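Local coordinates for nucleoporin nup120 (Schizosaccharomyces pombe, PDB 4GQ2), which serves as a structural component of the nuclear pore complex, whose members can also dock transiently associated nuclear transport factors, at residues E502-R505 with F506-V510; G489-Y492 with Y493-K496; C587-F590 with S591-S594; V681-S684 with I685-F689. All blocks are in the same frame, centred on the assembly; numbering follows the deposited sequence.

Contact 1 of 4, residues E502-R505 with F506-V510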
loop_
_atom_site.group_PDB
_atom_site.type_symbol
_atom_site.label_atom_id
_atom_site.label_comp_id
_atom_site.label_asym_id
_atom_site.label_seq_id
_atom_site.Cartn_x
_atom_site.Cartn_y
_atom_site.Cartn_z
ATOM N N GLU A 502 5.491 22.533 -3.538
ATOM C CA GLU A 502 4.665 22.488 -2.339
ATOM C C GLU A 502 4.677 21.082 -1.724
ATOM O O GLU A 502 4.857 20.929 -0.514
ATOM C CB GLU A 502 3.237 22.964 -2.627
ATOM C CG GLU A 502 2.394 23.203 -1.377
ATOM C CD GLU A 502 2.908 24.321 -0.475
ATOM O OE1 GLU A 502 2.203 24.670 0.489
ATOM O OE2 GLU A 502 4.005 24.859 -0.711
ATOM N N TRP A 503 4.502 20.061 -2.555
ATOM C CA TRP A 503 4.606 18.674 -2.077
ATOM C C TRP A 503 5.948 18.436 -1.446
ATOM O O TRP A 503 6.031 17.901 -0.344
ATOM C CB TRP A 503 4.378 17.694 -3.214
ATOM C CG TRP A 503 2.928 17.409 -3.525
ATOM C CD1 TRP A 503 2.200 17.818 -4.634
ATOM C CD2 TRP A 503 1.989 16.621 -2.727
ATOM N NE1 TRP A 503 0.912 17.351 -4.575
ATOM C CE2 TRP A 503 0.721 16.625 -3.460
ATOM C CE3 TRP A 503 2.070 15.925 -1.522
ATOM C CZ2 TRP A 503 -0.405 15.967 -2.984
ATOM C CZ3 TRP A 503 0.932 15.265 -1.055
ATOM C CH2 TRP A 503 -0.274 15.286 -1.769
ATOM N N GLU A 504 7.016 18.861 -2.123
ATOM C CA GLU A 504 8.359 18.739 -1.578
ATOM C C GLU A 504 8.522 19.365 -0.193
ATOM O O GLU A 504 9.088 18.732 0.710
ATOM C CB GLU A 504 9.402 19.317 -2.527
ATOM C CG GLU A 504 10.827 19.145 -2.015
ATOM C CD GLU A 504 11.856 19.249 -3.115
ATOM O OE1 GLU A 504 11.848 20.268 -3.840
ATOM O OE2 GLU A 504 12.673 18.312 -3.247
ATOM N N ARG A 505 8.026 20.589 -0.024
ATOM C CA ARG A 505 8.121 21.273 1.270
ATOM C C ARG A 505 7.419 20.469 2.347
ATOM O O ARG A 505 7.943 20.296 3.449
ATOM C CB ARG A 505 7.501 22.671 1.213
ATOM C CG ARG A 505 8.387 23.720 0.574
ATOM C CD ARG A 505 7.684 25.070 0.471
ATOM N NE ARG A 505 8.262 25.835 -0.630
ATOM C CZ ARG A 505 7.654 26.079 -1.790
ATOM N NH1 ARG A 505 6.407 25.661 -2.009
ATOM N NH2 ARG A 505 8.294 26.769 -2.727
ATOM N N PHE A 506 6.226 19.982 2.020
ATOM C CA PHE A 506 5.450 19.200 2.958
ATOM C C PHE A 506 6.207 17.932 3.369
ATOM O O PHE A 506 6.278 17.606 4.559
ATOM C CB PHE A 506 4.079 18.858 2.383
ATOM C CG PHE A 506 3.172 18.220 3.377
ATOM C CD1 PHE A 506 2.519 18.992 4.331
ATOM C CD2 PHE A 506 3.000 16.840 3.394
ATOM C CE1 PHE A 506 1.690 18.399 5.271
ATOM C CE2 PHE A 506 2.173 16.240 4.335
ATOM C CZ PHE A 506 1.516 17.020 5.275
ATOM N N ALA A 507 6.790 17.247 2.385
ATOM C CA ALA A 507 7.571 16.037 2.631
ATOM C C ALA A 507 8.776 16.324 3.512
ATOM O O ALA A 507 9.098 15.530 4.406
ATOM C CB ALA A 507 8.000 15.397 1.318
ATOM N N LYS A 508 9.431 17.458 3.271
ATOM C CA LYS A 508 10.570 17.884 4.098
ATOM C C LYS A 508 10.163 18.160 5.541
ATOM O O LYS A 508 10.868 17.774 6.468
ATOM C CB LYS A 508 11.274 19.110 3.506
ATOM C CG LYS A 508 12.303 18.779 2.438
ATOM C CD LYS A 508 13.283 19.932 2.256
ATOM C CE LYS A 508 14.376 19.609 1.247
ATOM N NZ LYS A 508 13.918 19.755 -0.164
ATOM N N LEU A 509 9.019 18.811 5.730
ATOM C CA LEU A 509 8.520 19.080 7.076
ATOM C C LEU A 509 8.196 17.782 7.815
ATOM O O LEU A 509 8.565 17.617 8.980
ATOM C CB LEU A 509 7.300 20.001 7.033
ATOM C CG LEU A 509 6.708 20.405 8.387
ATOM C CD1 LEU A 509 7.790 20.886 9.357
ATOM C CD2 LEU A 509 5.593 21.441 8.212
ATOM N N VAL A 510 7.520 16.870 7.121
ATOM C CA VAL A 510 7.175 15.575 7.680
ATOM C C VAL A 510 8.430 14.822 8.132
ATOM O O VAL A 510 8.523 14.416 9.291
ATOM C CB VAL A 510 6.363 14.732 6.680
ATOM C CG1 VAL A 510 6.245 13.291 7.159
ATOM C CG2 VAL A 510 4.984 15.337 6.491
#
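Glu-504 and Lys-508 stand one turn apart on helix 492-515, and their side chains lie alongside each other and head in one direction. Their opposite charges suit this i to i+4 spacing, but the salt bridge is long, with OE2 of Glu-504 3.6 Å from NZ of Lys-508. The lysine is extended until its last torsion, where a bend (chi4 79°) turns NZ back toward the carboxylate. A tighter ion pair lies within 502-505: NH1 of Arg-505 donates to OE2 of Glu-502 at 2.8 Å. The carboxylate oxygen sits at the edge of the guanidinium, nearly in its plane, and is met almost along its C-O axis, although the N-H is bent at 138°.

Four successive backbone bonds hold the two segments together. Phe-506 N reaches Glu-502 O at 3.0 Å, and Ala-507 N, Lys-508 N and Leu-509 N donate to O of Trp-503, Glu-504 and Arg-505 respectively, each at 2.9 Å.

The aromatic residues belong to the buried side. Trp-503 lays its indole parallel to the ring of Trp-423 and spends its NE1 on Ser-420 OG, while Phe-506, whose CG is anti to the backbone N (chi1 -172°), meets Phe-444 edge-to-face. The small Ala-507 also rests on Trp-423.

Ion pairs on the outer side and aromatic rings packed against helices 419-428, 434-443 and 464-478 are the pattern of an amphipathic alpha-helix, here one of the helices that pack together within the Nup120/160 beta-propeller domain region.

Contact 2 of 4, residues G489-Y492 with Y493-K496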
loop_
_atom_site.group_PDB
_atom_site.type_symbol
_atom_site.label_atom_id
_atom_site.label_comp_id
_atom_site.label_asym_id
_atom_site.label_seq_id
_atom_site.Cartn_x
_atom_site.Cartn_y
_atom_site.Cartn_z
ATOM N N GLY A 489 -4.589 30.375 -22.904
ATOM C CA GLY A 489 -4.556 29.109 -22.172
ATOM C C GLY A 489 -3.864 29.310 -20.839
ATOM O O GLY A 489 -3.445 30.424 -20.513
ATOM N N TYR A 490 -3.741 28.238 -20.061
ATOM C CA TYR A 490 -3.050 28.323 -18.779
ATOM C C TYR A 490 -1.575 27.967 -18.908
ATOM O O TYR A 490 -1.168 27.293 -19.856
ATOM C CB TYR A 490 -3.710 27.420 -17.740
ATOM C CG TYR A 490 -5.126 27.804 -17.370
ATOM C CD1 TYR A 490 -5.373 28.782 -16.408
ATOM C CD2 TYR A 490 -6.217 27.173 -17.960
ATOM C CE1 TYR A 490 -6.667 29.135 -16.055
ATOM C CE2 TYR A 490 -7.516 27.521 -17.615
ATOM C CZ TYR A 490 -7.732 28.500 -16.661
ATOM O OH TYR A 490 -9.010 28.848 -16.301
ATOM N N ASP A 491 -0.780 28.449 -17.956
ATOM C CA ASP A 491 0.622 28.072 -17.837
ATOM C C ASP A 491 0.681 26.755 -17.068
ATOM O O ASP A 491 0.911 26.731 -15.858
ATOM C CB ASP A 491 1.423 29.166 -17.111
ATOM C CG ASP A 491 2.930 28.968 -17.214
ATOM O OD1 ASP A 491 3.378 27.888 -17.654
ATOM O OD2 ASP A 491 3.677 29.898 -16.842
ATOM N N TYR A 492 0.444 25.667 -17.791
ATOM C CA TYR A 492 0.456 24.321 -17.235
ATOM C C TYR A 492 1.808 23.954 -16.631
ATOM O O TYR A 492 1.868 23.310 -15.583
ATOM C CB TYR A 492 0.072 23.317 -18.322
ATOM C CG TYR A 492 -1.311 23.550 -18.883
ATOM C CD1 TYR A 492 -2.450 23.258 -18.125
ATOM C CD2 TYR A 492 -1.490 24.054 -20.174
ATOM C CE1 TYR A 492 -3.722 23.468 -18.634
ATOM C CE2 TYR A 492 -2.763 24.264 -20.693
ATOM C CZ TYR A 492 -3.876 23.968 -19.918
ATOM O OH TYR A 492 -5.150 24.169 -20.415
ATOM N N TYR A 493 2.880 24.386 -17.294
ATOM C CA TYR A 493 4.246 24.126 -16.865
ATOM C C TYR A 493 4.542 24.714 -15.484
ATOM O O TYR A 493 5.116 24.027 -14.633
ATOM C CB TYR A 493 5.233 24.663 -17.909
ATOM C CG TYR A 493 6.691 24.317 -17.665
ATOM C CD1 TYR A 493 7.433 24.969 -16.676
ATOM C CD2 TYR A 493 7.338 23.356 -18.443
ATOM C CE1 TYR A 493 8.766 24.661 -16.454
ATOM C CE2 TYR A 493 8.673 23.041 -18.230
ATOM C CZ TYR A 493 9.381 23.698 -17.235
ATOM O OH TYR A 493 10.704 23.394 -17.018
ATOM N N GLU A 494 4.165 25.974 -15.266
ATOM C CA GLU A 494 4.388 26.639 -13.974
ATOM C C GLU A 494 3.563 26.033 -12.853
ATOM O O GLU A 494 4.007 25.980 -11.700
ATOM C CB GLU A 494 4.075 28.138 -14.040
ATOM C CG GLU A 494 5.294 29.043 -13.974
ATOM C CD GLU A 494 6.113 28.868 -12.706
ATOM O OE1 GLU A 494 5.619 29.177 -11.604
ATOM O OE2 GLU A 494 7.275 28.436 -12.823
ATOM N N TYR A 495 2.342 25.623 -13.181
ATOM C CA TYR A 495 1.494 24.971 -12.199
ATOM C C TYR A 495 2.172 23.698 -11.684
ATOM O O TYR A 495 2.304 23.508 -10.471
ATOM C CB TYR A 495 0.115 24.655 -12.780
ATOM C CG TYR A 495 -0.784 23.962 -11.787
ATOM C CD1 TYR A 495 -1.308 24.654 -10.696
ATOM C CD2 TYR A 495 -1.092 22.609 -11.920
ATOM C CE1 TYR A 495 -2.121 24.022 -9.772
ATOM C CE2 TYR A 495 -1.909 21.970 -10.999
ATOM C CZ TYR A 495 -2.418 22.683 -9.930
ATOM O OH TYR A 495 -3.233 22.063 -9.016
ATOM N N LYS A 496 2.625 22.858 -12.616
ATOM C CA LYS A 496 3.322 21.619 -12.286
ATOM C C LYS A 496 4.486 21.878 -11.342
ATOM O O LYS A 496 4.584 21.243 -10.292
ATOM C CB LYS A 496 3.792 20.899 -13.551
ATOM C CG LYS A 496 2.648 20.352 -14.396
ATOM C CD LYS A 496 3.158 19.753 -15.696
ATOM C CE LYS A 496 2.025 19.449 -16.662
ATOM N NZ LYS A 496 1.154 18.327 -16.204
#
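An N-cap opens helix 492-515, where Asp-491 and the residues after it turn the preceding loop into helix. OD1 of Asp-491 accepts from Glu-494 N at 3.2 Å with an N-H angle of 161°, so the bond is straight at the donor. At the acceptor it is less regular, since the amide meets the oxygen from above the carboxylate plane. The other oxygen, OD2, rests against CB of Glu-494 at 3.3 Å. Aspartate suits the position because its short side chain, with CG anti to the backbone N (chi1 -168°), can fold back over the first turn.

The main chain takes over from there. Tyr-495 N donates to Asp-491 O at 3.2 Å, and Lys-496 N to Tyr-492 O at 3.1 Å. CG of Lys-496 passes 3.3 Å from that same Tyr-492 oxygen, while its ammonium group continues to backbone atoms of the chain of another protein. Tyr-492 and Tyr-495 also pack on that chain, which places this helix start at an interface.

The charged ends of the two acids do not touch: Asp-491 OD2 and Glu-494 OE2 are 5.6 Å apart, and their carboxylate planes differ by 64°. Glu-494 bends at its second torsion and forms a salt bridge with NE of Arg-497. That pairing, together with the positive end of the helix dipole near Asp-491, would probably offset the repulsion between the two negative charges.

Contact 3 of 4, residues C587-F590 with S591-S594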
loop_
_atom_site.group_PDB
_atom_site.type_symbol
_atom_site.label_atom_id
_atom_site.label_comp_id
_atom_site.label_asym_id
_atom_site.label_seq_id
_atom_site.Cartn_x
_atom_site.Cartn_y
_atom_site.Cartn_z
ATOM N N CYS A 587 21.429 3.448 -15.165
ATOM C CA CYS A 587 21.361 4.352 -16.321
ATOM C C CYS A 587 19.964 4.947 -16.526
ATOM O O CYS A 587 19.791 5.894 -17.299
ATOM C CB CYS A 587 21.776 3.617 -17.598
ATOM S SG CYS A 587 23.491 3.051 -17.615
ATOM N N MET A 588 18.978 4.378 -15.835
ATOM C CA MET A 588 17.578 4.736 -16.011
ATOM C C MET A 588 17.119 5.707 -14.935
ATOM O O MET A 588 17.327 5.458 -13.745
ATOM C CB MET A 588 16.689 3.484 -15.952
ATOM C CG MET A 588 17.195 2.295 -16.743
ATOM S SD MET A 588 17.484 2.656 -18.484
ATOM C CE MET A 588 18.152 1.078 -19.012
ATOM N N SER A 589 16.478 6.796 -15.358
ATOM C CA SER A 589 15.853 7.733 -14.423
ATOM C C SER A 589 14.495 7.197 -13.948
ATOM O O SER A 589 13.941 6.263 -14.546
ATOM C CB SER A 589 15.682 9.111 -15.076
ATOM O OG SER A 589 14.802 9.044 -16.188
ATOM N N PHE A 590 13.966 7.803 -12.887
ATOM C CA PHE A 590 12.657 7.444 -12.341
ATOM C C PHE A 590 11.604 7.339 -13.443
ATOM O O PHE A 590 10.810 6.400 -13.466
ATOM C CB PHE A 590 12.206 8.469 -11.290
ATOM C CG PHE A 590 10.805 8.237 -10.780
ATOM C CD1 PHE A 590 9.709 8.785 -11.439
ATOM C CD2 PHE A 590 10.581 7.452 -9.649
ATOM C CE1 PHE A 590 8.418 8.559 -10.982
ATOM C CE2 PHE A 590 9.291 7.226 -9.185
ATOM C CZ PHE A 590 8.206 7.781 -9.854
ATOM N N SER A 591 11.616 8.314 -14.347
ATOM C CA SER A 591 10.647 8.404 -15.432
ATOM C C SER A 591 10.799 7.258 -16.438
ATOM O O SER A 591 9.807 6.700 -16.903
ATOM C CB SER A 591 10.775 9.773 -16.116
ATOM O OG SER A 591 10.132 9.795 -17.381
ATOM N N THR A 592 12.040 6.914 -16.769
ATOM C CA THR A 592 12.318 5.790 -17.660
ATOM C C THR A 592 11.923 4.476 -16.989
ATOM O O THR A 592 11.311 3.617 -17.622
ATOM C CB THR A 592 13.807 5.746 -18.094
ATOM O OG1 THR A 592 14.153 6.963 -18.773
ATOM C CG2 THR A 592 14.071 4.578 -19.028
ATOM N N LEU A 593 12.264 4.335 -15.708
ATOM C CA LEU A 593 11.937 3.130 -14.937
ATOM C C LEU A 593 10.445 2.885 -14.895
ATOM O O LEU A 593 9.981 1.741 -14.972
ATOM C CB LEU A 593 12.459 3.238 -13.504
ATOM C CG LEU A 593 13.927 2.873 -13.293
ATOM C CD1 LEU A 593 14.294 2.935 -11.814
ATOM C CD2 LEU A 593 14.213 1.488 -13.864
ATOM N N SER A 594 9.698 3.978 -14.778
ATOM C CA SER A 594 8.254 3.918 -14.674
ATOM C C SER A 594 7.664 3.410 -15.988
ATOM O O SER A 594 6.670 2.674 -15.990
ATOM C CB SER A 594 7.711 5.294 -14.289
ATOM O OG SER A 594 6.303 5.292 -14.249
HETATM O O HOH W 1 16.730 7.502 -18.103
#
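Met-588 meets the first turn of helix 590-605 with two parts of its side chain. CB lies 3.8 Å from CD2 of Leu-593, an apolar contact, and SD comes 4.0 Å from CG2 of Thr-592; the bend at chi2 (-56°) brings the sulfur round to that methyl. The unbranched, flexible side chain of methionine can put its CB and its sulfur against different neighbours.

Ser-589 follows at the N-cap of the helix. Its carbonyl oxygen receives Leu-593 N at 2.8 Å, nearly straight at both ends. Its amide reaches the turn through a water: Ser-589 N donates to water 1 at 2.8 Å, and the same water is hydrogen-bonded to OG1 of Thr-592 at 2.7 Å. OG1 also has a weak hydrogen bond to Asn-627. A valine in place of Thr-592 would keep the methyl beside Met-588 but would probably leave the water without its partner on the helix and Asn-627 without this weak bond.

Phe-590 starts the helix. Its oxygen accepts from Ser-594 N at 3.0 Å, with the N-H bent to 143°, while its ring meets that of Phe-408. Ser-594 is small and buried, and its OG is hydrogen-bonded to OG of Ser-415 and of Ser-416.

Contact 4 of 4, residues V681-S684 with I685-F689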
loop_
_atom_site.group_PDB
_atom_site.type_symbol
_atom_site.label_atom_id
_atom_site.label_comp_id
_atom_site.label_asym_id
_atom_site.label_seq_id
_atom_site.Cartn_x
_atom_site.Cartn_y
_atom_site.Cartn_z
ATOM N N VAL A 681 9.479 -5.653 6.305
ATOM C CA VAL A 681 10.695 -6.321 5.838
ATOM C C VAL A 681 10.524 -6.839 4.400
ATOM O O VAL A 681 11.412 -6.634 3.567
ATOM C CB VAL A 681 11.135 -7.461 6.787
ATOM C CG1 VAL A 681 12.259 -8.279 6.171
ATOM C CG2 VAL A 681 11.563 -6.896 8.131
ATOM N N LEU A 682 9.388 -7.487 4.112
ATOM C CA LEU A 682 9.084 -7.939 2.745
ATOM C C LEU A 682 9.141 -6.798 1.726
ATOM O O LEU A 682 9.806 -6.916 0.694
ATOM C CB LEU A 682 7.723 -8.647 2.669
ATOM C CG LEU A 682 7.690 -10.051 3.281
ATOM C CD1 LEU A 682 6.288 -10.634 3.228
ATOM C CD2 LEU A 682 8.704 -10.980 2.615
ATOM N N ASP A 683 8.450 -5.697 2.022
ATOM C CA ASP A 683 8.428 -4.539 1.133
ATOM C C ASP A 683 9.864 -4.122 0.811
ATOM O O ASP A 683 10.220 -3.880 -0.346
ATOM C CB ASP A 683 7.666 -3.387 1.802
ATOM C CG ASP A 683 7.675 -2.116 0.976
ATOM O OD1 ASP A 683 6.860 -2.006 0.043
ATOM O OD2 ASP A 683 8.496 -1.221 1.262
ATOM N N SER A 684 10.687 -4.067 1.853
ATOM C CA SER A 684 12.076 -3.654 1.733
ATOM C C SER A 684 12.918 -4.667 0.934
ATOM O O SER A 684 13.739 -4.285 0.110
ATOM C CB SER A 684 12.651 -3.404 3.129
ATOM O OG SER A 684 14.035 -3.168 3.058
ATOM N N ILE A 685 12.702 -5.957 1.171
ATOM C CA ILE A 685 13.391 -7.007 0.414
ATOM C C ILE A 685 12.929 -7.047 -1.048
ATOM O O ILE A 685 13.752 -7.114 -1.968
ATOM C CB ILE A 685 13.225 -8.404 1.068
ATOM C CG1 ILE A 685 13.756 -8.417 2.508
ATOM C CG2 ILE A 685 13.925 -9.477 0.245
ATOM C CD1 ILE A 685 15.073 -7.704 2.688
ATOM N N LEU A 686 11.615 -6.988 -1.253
ATOM C CA LEU A 686 11.025 -7.054 -2.596
ATOM C C LEU A 686 11.451 -5.932 -3.535
ATOM O O LEU A 686 11.534 -6.148 -4.736
ATOM C CB LEU A 686 9.499 -7.139 -2.528
ATOM C CG LEU A 686 8.901 -8.411 -1.913
ATOM C CD1 LEU A 686 7.424 -8.222 -1.678
ATOM C CD2 LEU A 686 9.132 -9.644 -2.765
ATOM N N LYS A 687 11.764 -4.793 -2.985
ATOM C CA LYS A 687 12.229 -3.704 -3.776
ATOM C C LYS A 687 13.598 -3.951 -4.324
ATOM O O LYS A 687 13.886 -3.614 -5.414
ATOM C CB LYS A 687 12.264 -2.448 -2.958
ATOM C CG LYS A 687 11.026 -1.628 -3.044
ATOM C CD LYS A 687 11.001 -0.677 -1.889
ATOM C CE LYS A 687 10.116 0.495 -2.182
ATOM N NZ LYS A 687 9.356 0.869 -0.976
ATOM N N LYS A 688 14.445 -4.541 -3.529
ATOM C CA LYS A 688 15.786 -4.925 -3.957
ATOM C C LYS A 688 15.722 -6.081 -4.954
ATOM O O LYS A 688 16.419 -6.071 -5.959
ATOM C CB LYS A 688 16.683 -5.225 -2.755
ATOM C CG LYS A 688 16.726 -4.076 -1.757
ATOM C CD LYS A 688 17.915 -4.159 -0.814
ATOM C CE LYS A 688 18.054 -2.899 0.031
ATOM N NZ LYS A 688 17.138 -2.938 1.206
ATOM N N PHE A 689 14.845 -7.048 -4.709
ATOM C CA PHE A 689 14.611 -8.096 -5.703
ATOM C C PHE A 689 14.190 -7.549 -7.074
ATOM O O PHE A 689 14.782 -7.915 -8.092
ATOM C CB PHE A 689 13.625 -9.157 -5.188
ATOM C CG PHE A 689 14.295 -10.315 -4.505
ATOM C CD1 PHE A 689 15.163 -11.142 -5.207
ATOM C CD2 PHE A 689 14.062 -10.581 -3.165
ATOM C CE1 PHE A 689 15.792 -12.209 -4.581
ATOM C CE2 PHE A 689 14.680 -11.652 -2.534
ATOM C CZ PHE A 689 15.545 -12.468 -3.243
HETATM O O HOH W 2 14.841 -1.463 0.159
#
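The carboxylate of Asp-683 is the flat group that carries the polar contact. NZ of Lys-687 meets OD2 on its syn side, 21° out of the carboxylate plane, at 3.2 Å, a hydrogen-bonded salt bridge. The second oxygen, OD1, is bonded to OG of Ser-739 on helix 719-739, so both oxygens are used. An alanine in place of Asp-683 would probably leave the ammonium of Lys-687 without its negative mate and the hydroxyl of Ser-739 without this acceptor.

Bent at chi4 (82°), Lys-688 returns NZ toward Ser-684, and water 2 spans the gap, accepting from NZ at 2.9 Å and donating to Ser-684 O at 3.0 Å.

On the buried side, Val-681 and Ile-685 lie alongside each other, CG1 to CG1 at 4.0 Å. Branched aliphatic residues suit this side, where Ile-685 packs on helix 548-553 and Val-681 on helix 790-803. Leu-682 packs on helix 790-803, and Leu-686 on helices 719-739 and 790-803.

Such i to i+4 pairing belongs to an amphipathic helix of the NUP120 helical domain: apolar branches face neighbouring helices, while the charged ends of the lysine side chains are paired or bridged by water. The ion pair probably lowers the cost of keeping Asp-683 ionised against helix 719-739.

Contacts 1 and 2 share helix 492-515: contact 2 forms its capped start and contact 1 a later stretch, their centres about 21 Å apart and their nearest atoms about 7 Å. Only contact 2 touches the other protein chain, so one helix runs from an interface into the interior packing of its own subunit. Contact 3 starts a second helix, 590-605, with its centre about 24 Å from that of contact 2. Contact 4, on the long helix 672-703, is nearest to contact 3, at about 19 Å between centres, and farthest from contact 2, at about 37 Å. None of the four touches another; they sample three helices, 492-515, 590-605 and 672-703.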